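PDB 6W1K: 2-oxoadipate dioxygenase/decarboxylase, chloroplastic/amyloplastic from Oryza sativa, which uses iron(II) and dioxygen to decarboxylate and hydroxylate 2-oxoadipate to D-2-hydroxyglutarate, a step of plant lysine breakdown. Local coordinates for residues Arg87-Trp101 against Asp292-Glu304. Residues are numbered along the deposited sequence; the frame is centred on the assembly and turned at random.
Sequences REELRFPAKKLRALW and DGFEVGNADKIFE. With OOG (2-oxoadipic acid), chain F.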
ATOM      1  N   ARG A  87      14.302   4.384  -0.831  1.00 27.47           N
ATOM      2  CA  ARG A  87      14.776   3.888  -2.112  1.00 29.53           C
ATOM      3  C   ARG A  87      14.349   4.832  -3.238  1.00 31.74           C
ATOM      4  O   ARG A  87      14.594   6.037  -3.146  1.00 33.96           O
ATOM      5  CB  ARG A  87      14.285   2.456  -2.296  1.00 29.19           C
ATOM      6  CG  ARG A  87      14.743   1.539  -1.112  1.00 31.46           C
ATOM      7  CD  ARG A  87      16.284   1.213  -1.158  1.00 34.29           C
ATOM      8  NE  ARG A  87      16.564   0.399  -2.330  1.00 37.69           N
ATOM      9  CZ  ARG A  87      16.597  -0.933  -2.354  1.00 42.43           C
ATOM     10  NH1 ARG A  87      16.431  -1.634  -1.253  1.00 40.54           N
ATOM     11  NH2 ARG A  87      16.815  -1.572  -3.489  1.00 41.17           N
ATOM     12  N   GLU A  88      13.730   4.309  -4.288  1.00 33.30           N
ATOM     13  CA  GLU A  88      13.493   5.073  -5.515  1.00 37.08           C
ATOM     14  C   GLU A  88      12.249   5.963  -5.394  1.00 32.69           C
ATOM     15  O   GLU A  88      11.272   5.629  -4.716  1.00 30.91           O
ATOM     16  CB  GLU A  88      13.332   4.137  -6.709  1.00 49.01           C
ATOM     17  CG  GLU A  88      14.303   2.931  -6.712  1.00 63.51           C
ATOM     18  CD  GLU A  88      15.762   3.328  -6.488  1.00 81.89           C
ATOM     19  OE1 GLU A  88      16.186   4.350  -7.080  1.00 81.29           O
ATOM     20  OE2 GLU A  88      16.476   2.617  -5.724  1.00 82.89           O
ATOM     21  N   GLU A  89      12.317   7.118  -6.042  1.00 32.34           N
ATOM     22  CA  GLU A  89      11.168   7.998  -6.202  1.00 35.64           C
ATOM     23  C   GLU A  89      10.475   7.721  -7.527  1.00 32.45           C
ATOM     24  O   GLU A  89      11.121   7.688  -8.581  1.00 30.73           O
ATOM     25  CB  GLU A  89      11.616   9.458  -6.143  1.00 41.98           C
ATOM     26  CG  GLU A  89      10.501  10.456  -6.277  1.00 48.67           C
ATOM     27  CD  GLU A  89      11.003  11.887  -6.307  1.00 57.52           C
ATOM     28  OE1 GLU A  89      11.457  12.373  -5.242  1.00 58.70           O
ATOM     29  OE2 GLU A  89      10.956  12.512  -7.393  1.00 60.45           O
ATOM     30  N   LEU A  90       9.153   7.580  -7.481  1.00 31.24           N
ATOM     31  CA  LEU A  90       8.322   7.423  -8.668  1.00 32.90           C
ATOM     32  C   LEU A  90       7.451   8.658  -8.855  1.00 31.07           C
ATOM     33  O   LEU A  90       6.944   9.222  -7.875  1.00 27.75           O
ATOM     34  CB  LEU A  90       7.436   6.193  -8.515  1.00 36.20           C
ATOM     35  CG  LEU A  90       8.146   4.841  -8.589  1.00 41.04           C
ATOM     36  CD1 LEU A  90       8.890   4.565  -7.305  1.00 44.36           C
ATOM     37  CD2 LEU A  90       7.144   3.733  -8.876  1.00 42.54           C
ATOM     38  N   ARG A  91       7.257   9.073 -10.104  1.00 33.70           N
ATOM     39  CA  ARG A  91       6.428  10.230 -10.415  1.00 38.00           C
ATOM     40  C   ARG A  91       5.244   9.812 -11.270  1.00 35.06           C
ATOM     41  O   ARG A  91       5.382   8.983 -12.167  1.00 34.26           O
ATOM     42  CB  ARG A  91       7.252  11.305 -11.124  1.00 45.16           C
ATOM     43  CG  ARG A  91       8.429  11.763 -10.287  1.00 57.95           C
ATOM     44  CD  ARG A  91       8.983  13.119 -10.753  1.00 72.47           C
ATOM     45  NE  ARG A  91       9.547  13.863  -9.622  1.00 89.33           N
ATOM     46  CZ  ARG A  91       8.839  14.610  -8.767  1.00 94.80           C
ATOM     47  NH1 ARG A  91       7.516  14.747  -8.905  1.00 92.00           N
ATOM     48  NH2 ARG A  91       9.462  15.224  -7.762  1.00 93.52           N
ATOM     49  N   PHE A  92       4.077  10.416 -10.994  1.00 33.50           N
ATOM     50  CA  PHE A  92       2.826  10.133 -11.700  1.00 34.40           C
ATOM     51  C   PHE A  92       2.270  11.459 -12.167  1.00 36.45           C
ATOM     52  O   PHE A  92       1.386  12.034 -11.509  1.00 34.50           O
ATOM     53  CB  PHE A  92       1.855   9.377 -10.794  1.00 32.72           C
ATOM     54  CG  PHE A  92       2.426   8.124 -10.276  1.00 32.55           C
ATOM     55  CD1 PHE A  92       3.189   8.127  -9.107  1.00 31.64           C
ATOM     56  CD2 PHE A  92       2.302   6.939 -10.987  1.00 31.68           C
ATOM     57  CE1 PHE A  92       3.792   6.969  -8.649  1.00 31.95           C
ATOM     58  CE2 PHE A  92       2.906   5.775 -10.524  1.00 31.65           C
ATOM     59  CZ  PHE A  92       3.644   5.799  -9.347  1.00 32.23           C
ATOM     60  N   PRO A  93       2.753  11.979 -13.312  1.00 40.48           N
ATOM     61  CA  PRO A  93       2.361  13.341 -13.719  1.00 43.48           C
ATOM     62  C   PRO A  93       0.865  13.539 -13.932  1.00 45.62           C
ATOM     63  O   PRO A  93       0.340  14.578 -13.517  1.00 45.47           O
ATOM     64  CB  PRO A  93       3.137  13.572 -15.037  1.00 43.56           C
ATOM     65  CG  PRO A  93       4.236  12.577 -15.046  1.00 43.29           C
ATOM     66  CD  PRO A  93       3.757  11.389 -14.222  1.00 41.97           C
ATOM     67  N   ALA A  94       0.168  12.612 -14.603  1.00 51.12           N
ATOM     68  CA  ALA A  94      -1.250  12.817 -14.905  1.00 56.54           C
ATOM     69  C   ALA A  94      -2.092  12.900 -13.633  1.00 48.96           C
ATOM     70  O   ALA A  94      -3.051  13.686 -13.551  1.00 45.82           O
ATOM     71  CB  ALA A  94      -1.761  11.687 -15.804  1.00 56.03           C
ATOM     72  N   LYS A  95      -1.769  12.082 -12.648  1.00 45.75           N
ATOM     73  CA  LYS A  95      -2.474  12.071 -11.380  1.00 42.89           C
ATOM     74  C   LYS A  95      -1.904  13.056 -10.368  1.00 40.01           C
ATOM     75  O   LYS A  95      -2.477  13.198  -9.280  1.00 39.08           O
ATOM     76  CB  LYS A  95      -2.440  10.670 -10.776  1.00 44.16           C
ATOM     77  CG  LYS A  95      -3.235   9.616 -11.546  1.00 44.37           C
ATOM     78  CD  LYS A  95      -2.970   8.206 -10.937  1.00 45.15           C
ATOM     79  CE  LYS A  95      -4.013   7.198 -11.412  1.00 43.61           C
ATOM     80  NZ  LYS A  95      -3.727   6.803 -12.822  1.00 43.43           N
ATOM     81  N   LYS A  96      -0.803  13.734 -10.695  1.00 37.60           N
ATOM     82  CA  LYS A  96      -0.203  14.749  -9.828  1.00 36.59           C
ATOM     83  C   LYS A  96       0.235  14.149  -8.494  1.00 33.36           C
ATOM     84  O   LYS A  96      -0.030  14.703  -7.426  1.00 32.20           O
ATOM     85  CB  LYS A  96      -1.169  15.921  -9.617  1.00 40.45           C
ATOM     86  CG  LYS A  96      -1.781  16.424 -10.956  1.00 45.07           C
ATOM     87  CD  LYS A  96      -2.241  17.863 -10.957  1.00 50.03           C
ATOM     88  CE  LYS A  96      -2.884  18.262 -12.330  1.00 59.18           C
ATOM     89  NZ  LYS A  96      -3.124  19.724 -12.394  1.00 66.45           N
ATOM     90  N   LEU A  97       0.939  13.015  -8.571  1.00 32.18           N
ATOM     91  CA  LEU A  97       1.426  12.297  -7.407  1.00 31.70           C
ATOM     92  C   LEU A  97       2.934  12.076  -7.490  1.00 31.72           C
ATOM     93  O   LEU A  97       3.510  12.016  -8.571  1.00 31.11           O
ATOM     94  CB  LEU A  97       0.749  10.923  -7.283  1.00 32.71           C
ATOM     95  CG  LEU A  97      -0.771  10.831  -7.435  1.00 33.54           C
ATOM     96  CD1 LEU A  97      -1.227   9.362  -7.506  1.00 35.09           C
ATOM     97  CD2 LEU A  97      -1.432  11.570  -6.278  1.00 32.91           C
ATOM     98  N   ARG A  98       3.552  11.931  -6.327  1.00 31.80           N
ATOM     99  CA  ARG A  98       4.945  11.513  -6.180  1.00 34.74           C
ATOM    100  C   ARG A  98       4.907  10.411  -5.136  1.00 28.66           C
ATOM    101  O   ARG A  98       4.037  10.414  -4.264  1.00 28.48           O
ATOM    102  CB  ARG A  98       5.823  12.692  -5.732  1.00 44.14           C
ATOM    103  CG  ARG A  98       7.204  12.337  -5.278  1.00 54.08           C
ATOM    104  CD  ARG A  98       8.010  13.610  -4.946  1.00 60.34           C
ATOM    105  NE  ARG A  98       7.728  14.111  -3.603  1.00 66.04           N
ATOM    106  CZ  ARG A  98       8.454  13.826  -2.518  1.00 70.95           C
ATOM    107  NH1 ARG A  98       9.532  13.049  -2.600  1.00 68.64           N
ATOM    108  NH2 ARG A  98       8.104  14.330  -1.338  1.00 69.30           N
ATOM    109  N   ALA A  99       5.810   9.432  -5.252  1.00 26.81           N
ATOM    110  CA  ALA A  99       5.868   8.341  -4.297  1.00 25.34           C
ATOM    111  C   ALA A  99       7.325   7.988  -4.023  1.00 25.77           C
ATOM    112  O   ALA A  99       8.189   8.209  -4.856  1.00 24.65           O
ATOM    113  CB  ALA A  99       5.128   7.094  -4.801  1.00 25.23           C
ATOM    114  N   LEU A 100       7.571   7.446  -2.834  1.00 26.70           N
ATOM    115  CA  LEU A 100       8.861   6.897  -2.442  1.00 30.09           C
ATOM    116  C   LEU A 100       8.599   5.554  -1.803  1.00 26.25           C
ATOM    117  O   LEU A 100       7.611   5.393  -1.085  1.00 27.27           O
ATOM    118  CB  LEU A 100       9.543   7.802  -1.450  1.00 38.56           C
ATOM    119  CG  LEU A 100      11.032   7.749  -1.155  1.00 50.18           C
ATOM    120  CD1 LEU A 100      11.849   7.949  -2.391  1.00 49.16           C
ATOM    121  CD2 LEU A 100      11.317   8.867  -0.126  1.00 49.74           C
ATOM    122  N   TRP A 101       9.470   4.596  -2.030  1.00 24.47           N
ATOM    123  CA  TRP A 101       9.344   3.345  -1.306  1.00 23.72           C
ATOM    124  C   TRP A 101      10.564   3.146  -0.414  1.00 23.72           C
ATOM    125  O   TRP A 101      11.599   3.800  -0.576  1.00 23.90           O
ATOM    126  CB  TRP A 101       9.128   2.179  -2.260  1.00 24.26           C
ATOM    127  CG  TRP A 101      10.283   1.674  -3.041  1.00 26.05           C
ATOM    128  CD1 TRP A 101      10.764   2.146  -4.240  1.00 27.30           C
ATOM    129  CD2 TRP A 101      11.079   0.528  -2.716  1.00 27.30           C
ATOM    130  NE1 TRP A 101      11.799   1.348  -4.687  1.00 28.32           N
ATOM    131  CE2 TRP A 101      12.026   0.364  -3.753  1.00 29.21           C
ATOM    132  CE3 TRP A 101      11.078  -0.374  -1.645  1.00 26.90           C
ATOM    133  CZ2 TRP A 101      12.969  -0.672  -3.757  1.00 29.17           C
ATOM    134  CZ3 TRP A 101      12.015  -1.429  -1.660  1.00 27.85           C
ATOM    135  CH2 TRP A 101      12.940  -1.564  -2.708  1.00 27.52           C
ATOM    136  N   ASP A 292      13.261  -6.488  -7.259  1.00 35.15           N
ATOM    137  CA  ASP A 292      12.875  -5.651  -6.139  1.00 36.02           C
ATOM    138  C   ASP A 292      12.239  -4.354  -6.635  1.00 35.60           C
ATOM    139  O   ASP A 292      12.255  -4.020  -7.818  1.00 37.49           O
ATOM    140  CB  ASP A 292      14.079  -5.348  -5.241  1.00 37.14           C
ATOM    141  CG  ASP A 292      13.670  -5.038  -3.799  1.00 38.90           C
ATOM    142  OD1 ASP A 292      12.432  -4.951  -3.530  1.00 38.55           O
ATOM    143  OD2 ASP A 292      14.591  -4.874  -2.949  1.00 39.99           O
ATOM    144  N   GLY A 293      11.647  -3.634  -5.697  1.00 33.84           N
ATOM    145  CA  GLY A 293      11.128  -2.321  -6.003  1.00 32.53           C
ATOM    146  C   GLY A 293       9.793  -2.374  -6.735  1.00 30.95           C
ATOM    147  O   GLY A 293       9.026  -3.335  -6.631  1.00 29.08           O
ATOM    148  N   PHE A 294       9.539  -1.328  -7.511  1.00 32.65           N
ATOM    149  CA  PHE A 294       8.208  -1.062  -8.061  1.00 33.85           C
ATOM    150  C   PHE A 294       8.371  -0.542  -9.483  1.00 35.27           C
ATOM    151  O   PHE A 294       9.486  -0.378  -9.978  1.00 35.27           O
ATOM    152  CB  PHE A 294       7.450  -0.083  -7.166  1.00 33.29           C
ATOM    153  CG  PHE A 294       7.195  -0.608  -5.781  1.00 33.48           C
ATOM    154  CD1 PHE A 294       6.011  -1.269  -5.485  1.00 35.24           C
ATOM    155  CD2 PHE A 294       8.149  -0.457  -4.787  1.00 31.73           C
ATOM    156  CE1 PHE A 294       5.796  -1.766  -4.219  1.00 36.33           C
ATOM    157  CE2 PHE A 294       7.948  -0.941  -3.509  1.00 32.38           C
ATOM    158  CZ  PHE A 294       6.767  -1.582  -3.215  1.00 34.36           C
ATOM    159  N   GLU A 295       7.255  -0.298 -10.158  1.00 37.07           N
ATOM    160  CA  GLU A 295       7.307   0.081 -11.569  1.00 39.35           C
ATOM    161  C   GLU A 295       6.220   1.103 -11.844  1.00 36.85           C
ATOM    162  O   GLU A 295       5.043   0.867 -11.548  1.00 33.90           O
ATOM    163  CB  GLU A 295       7.157  -1.154 -12.469  1.00 46.72           C
ATOM    164  CG  GLU A 295       7.798  -0.971 -13.852  1.00 55.70           C
ATOM    165  CD  GLU A 295       6.846  -0.285 -14.815  1.00 58.27           C
ATOM    166  OE1 GLU A 295       5.639  -0.593 -14.735  1.00 57.57           O
ATOM    167  OE2 GLU A 295       7.286   0.553 -15.644  1.00 60.62           O
ATOM    168  N   VAL A 296       6.617   2.243 -12.411  1.00 38.95           N
ATOM    169  CA  VAL A 296       5.686   3.353 -12.587  1.00 42.80           C
ATOM    170  C   VAL A 296       4.469   2.913 -13.393  1.00 42.46           C
ATOM    171  O   VAL A 296       3.329   3.217 -13.029  1.00 42.72           O
ATOM    172  CB  VAL A 296       6.420   4.540 -13.242  1.00 46.49           C
ATOM    173  CG1 VAL A 296       7.043   4.090 -14.595  1.00 45.88           C
ATOM    174  CG2 VAL A 296       5.457   5.709 -13.410  1.00 48.37           C
ATOM    175  N   GLY A 297       4.684   2.170 -14.488  1.00 43.12           N
ATOM    176  CA  GLY A 297       3.567   1.722 -15.309  1.00 43.90           C
ATOM    177  C   GLY A 297       2.543   0.898 -14.543  1.00 44.17           C
ATOM    178  O   GLY A 297       1.335   1.138 -14.640  1.00 46.16           O
ATOM    179  N   ASN A 298       3.007  -0.097 -13.781  1.00 40.02           N
ATOM    180  CA  ASN A 298       2.097  -0.872 -12.934  1.00 37.71           C
ATOM    181  C   ASN A 298       1.388   0.022 -11.924  1.00 37.78           C
ATOM    182  O   ASN A 298       0.155   0.027 -11.821  1.00 36.62           O
ATOM    183  CB  ASN A 298       2.867  -1.974 -12.188  1.00 36.64           C
ATOM    184  CG  ASN A 298       3.401  -3.045 -13.115  1.00 37.45           C
ATOM    185  OD1 ASN A 298       3.319  -2.912 -14.317  1.00 38.30           O
ATOM    186  ND2 ASN A 298       3.901  -4.133 -12.545  1.00 38.11           N
ATOM    187  N   ALA A 299       2.169   0.743 -11.122  1.00 35.88           N
ATOM    188  CA  ALA A 299       1.596   1.513 -10.032  1.00 34.59           C
ATOM    189  C   ALA A 299       0.516   2.454 -10.533  1.00 35.38           C
ATOM    190  O   ALA A 299      -0.514   2.622  -9.877  1.00 34.99           O
ATOM    191  CB  ALA A 299       2.701   2.306  -9.347  1.00 33.50           C
ATOM    192  N   ASP A 300       0.753   3.091 -11.689  1.00 36.86           N
ATOM    193  CA  ASP A 300      -0.201   4.056 -12.218  1.00 40.36           C
ATOM    194  C   ASP A 300      -1.593   3.455 -12.316  1.00 41.73           C
ATOM    195  O   ASP A 300      -2.577   4.125 -12.012  1.00 42.72           O
ATOM    196  CB  ASP A 300       0.254   4.569 -13.589  1.00 43.41           C
ATOM    197  CG  ASP A 300      -0.540   5.787 -14.071  1.00 46.47           C
ATOM    198  OD1 ASP A 300      -0.950   6.632 -13.246  1.00 48.38           O
ATOM    199  OD2 ASP A 300      -0.747   5.912 -15.299  1.00 47.62           O
ATOM    200  N   LYS A 301      -1.698   2.183 -12.699  1.00 40.34           N
ATOM    201  CA  LYS A 301      -3.004   1.566 -12.895  1.00 41.55           C
ATOM    202  C   LYS A 301      -3.561   0.978 -11.604  1.00 37.75           C
ATOM    203  O   LYS A 301      -4.783   0.910 -11.425  1.00 38.10           O
ATOM    204  CB  LYS A 301      -2.906   0.480 -13.971  1.00 47.02           C
ATOM    205  CG  LYS A 301      -2.377   0.967 -15.336  1.00 55.92           C
ATOM    206  CD  LYS A 301      -3.436   1.829 -16.070  1.00 64.40           C
ATOM    207  CE  LYS A 301      -2.889   2.456 -17.377  1.00 73.58           C
ATOM    208  NZ  LYS A 301      -2.750   3.948 -17.287  1.00 78.52           N
ATOM    209  N   ILE A 302      -2.689   0.592 -10.681  1.00 35.19           N
ATOM    210  CA  ILE A 302      -3.139   0.031  -9.413  1.00 35.25           C
ATOM    211  C   ILE A 302      -3.755   1.115  -8.543  1.00 33.51           C
ATOM    212  O   ILE A 302      -4.674   0.831  -7.767  1.00 32.08           O
ATOM    213  CB  ILE A 302      -1.963  -0.675  -8.705  1.00 36.17           C
ATOM    214  CG1 ILE A 302      -1.521  -1.883  -9.529  1.00 40.22           C
ATOM    215  CG2 ILE A 302      -2.339  -1.148  -7.299  1.00 35.59           C
ATOM    216  CD1 ILE A 302      -0.207  -2.508  -9.071  1.00 44.10           C
ATOM    217  N   PHE A 303      -3.302   2.377  -8.689  1.00 33.59           N
ATOM    218  CA  PHE A 303      -3.935   3.486  -7.970  1.00 34.54           C
ATOM    219  C   PHE A 303      -5.443   3.510  -8.216  1.00 33.34           C
ATOM    220  O   PHE A 303      -6.210   4.013  -7.389  1.00 32.99           O
ATOM    221  CB  PHE A 303      -3.364   4.856  -8.403  1.00 35.45           C
ATOM    222  CG  PHE A 303      -2.088   5.252  -7.698  1.00 37.23           C
ATOM    223  CD1 PHE A 303      -2.062   5.448  -6.319  1.00 36.25           C
ATOM    224  CD2 PHE A 303      -0.922   5.443  -8.418  1.00 36.36           C
ATOM    225  CE1 PHE A 303      -0.890   5.808  -5.674  1.00 34.94           C
ATOM    226  CE2 PHE A 303       0.267   5.792  -7.776  1.00 35.48           C
ATOM    227  CZ  PHE A 303       0.279   5.979  -6.402  1.00 35.28           C
ATOM    228  N   GLU A 304      -5.875   3.005  -9.362  1.00 33.95           N
ATOM    229  CA  GLU A 304      -7.264   3.107  -9.758  1.00 36.34           C
ATOM    230  C   GLU A 304      -8.146   2.030  -9.136  1.00 33.77           C
ATOM    231  O   GLU A 304      -9.364   2.018  -9.387  1.00 32.92           O
ATOM    232  CB  GLU A 304      -7.335   3.091 -11.287  1.00 41.74           C
ATOM    233  CG  GLU A 304      -6.654   4.330 -11.894  1.00 51.91           C
ATOM    234  CD  GLU A 304      -6.842   4.465 -13.388  1.00 62.03           C
ATOM    235  OE1 GLU A 304      -7.944   4.128 -13.877  1.00 62.21           O
ATOM    236  OE2 GLU A 304      -5.882   4.917 -14.064  1.00 61.77           O
TER
HETATM  237  C2  OOG F 402      -0.504   2.767  -4.219  1.00 78.91           C
HETATM  238  C3  OOG F 402      -0.565   2.141  -5.614  1.00 79.22           C
HETATM  239  C4  OOG F 402       0.843   1.764  -6.086  1.00 79.11           C
HETATM  240  C6  OOG F 402       2.131  -0.541  -6.292  1.00 77.31           C
HETATM  241  O4  OOG F 402       2.785  -0.144  -7.289  1.00 77.02           O
HETATM  242  O3  OOG F 402       2.157  -1.750  -5.974  1.00 76.29           O
HETATM  243  C5  OOG F 402       1.308   0.444  -5.470  1.00 78.50           C
HETATM  244  C1  OOG F 402      -1.854   3.368  -3.800  1.00 77.90           C
HETATM  245  O1  OOG F 402      -1.906   4.151  -2.917  1.00 76.90           O
HETATM  246  O2  OOG F 402      -3.042   3.008  -4.438  1.00 77.46           O
HETATM  247  O5  OOG F 402       1.037   0.174  -4.354  1.00 78.85           O
HETATM  248  O   HOH W   1      17.346  -4.441  -3.584  1.00 55.23           O
HETATM  249  O   HOH W   2      -0.285   9.254 -13.584  1.00 44.06           O
HETATM  250  O   HOH W   3      11.748   0.935  -7.704  1.00 39.80           O
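One wall of the 2-oxoadipate pocket in this vicinal oxygen chelate-like fold forms where the β-hairpin 87-101, turning through a G1 bulge, receives helix 296-302 and the loop leading into it. F303 is shared between ligand and hairpin, its flat ring offering two faces and an edge. One face lies against C3 of 2-oxoadipate, while L97 CD1 sits over the opposite face, 3.8 Å from the ring centroid, a CH-pi contact that a branched aliphatic chain makes well. The edge of the same ring points into the face of F92 in a T-shaped pair, planes at 85°, with F303 CE2 3.7 Å from F92 CZ. A299 is small enough to let its CB touch both F92 CZ and, at 3.2 Å, the ligand's O4. At the other end F294, also lining the pocket, turns its edge to the face of W101, with F294 CD2 3.5 Å from W101 CG. G293 CA approaches that indole at CZ2, leaving little room for a side chain, and its positive phi also favours glycine. R87 CB packs on the opposite indole face, and a water joins R87 NH2 to D292 OD2. By the hairpin turn, K95 runs extended until its last torsion bends (chi4 76°), and its ammonium, with several N-H groups, donates three hydrogen bonds: K95 NZ to D300 O at 3.0 Å, and, as salt bridges, to E304 OE2 at 3.1 Å and D300 OD1. With K95 replaced by an alanine, the D300 and E304 carboxylates would probably lose their shared cation, and residues 300-304 would be less firmly tied to the turn. K95 NZ meets D300 OD1 at 2.8 Å from above the carboxylate plane.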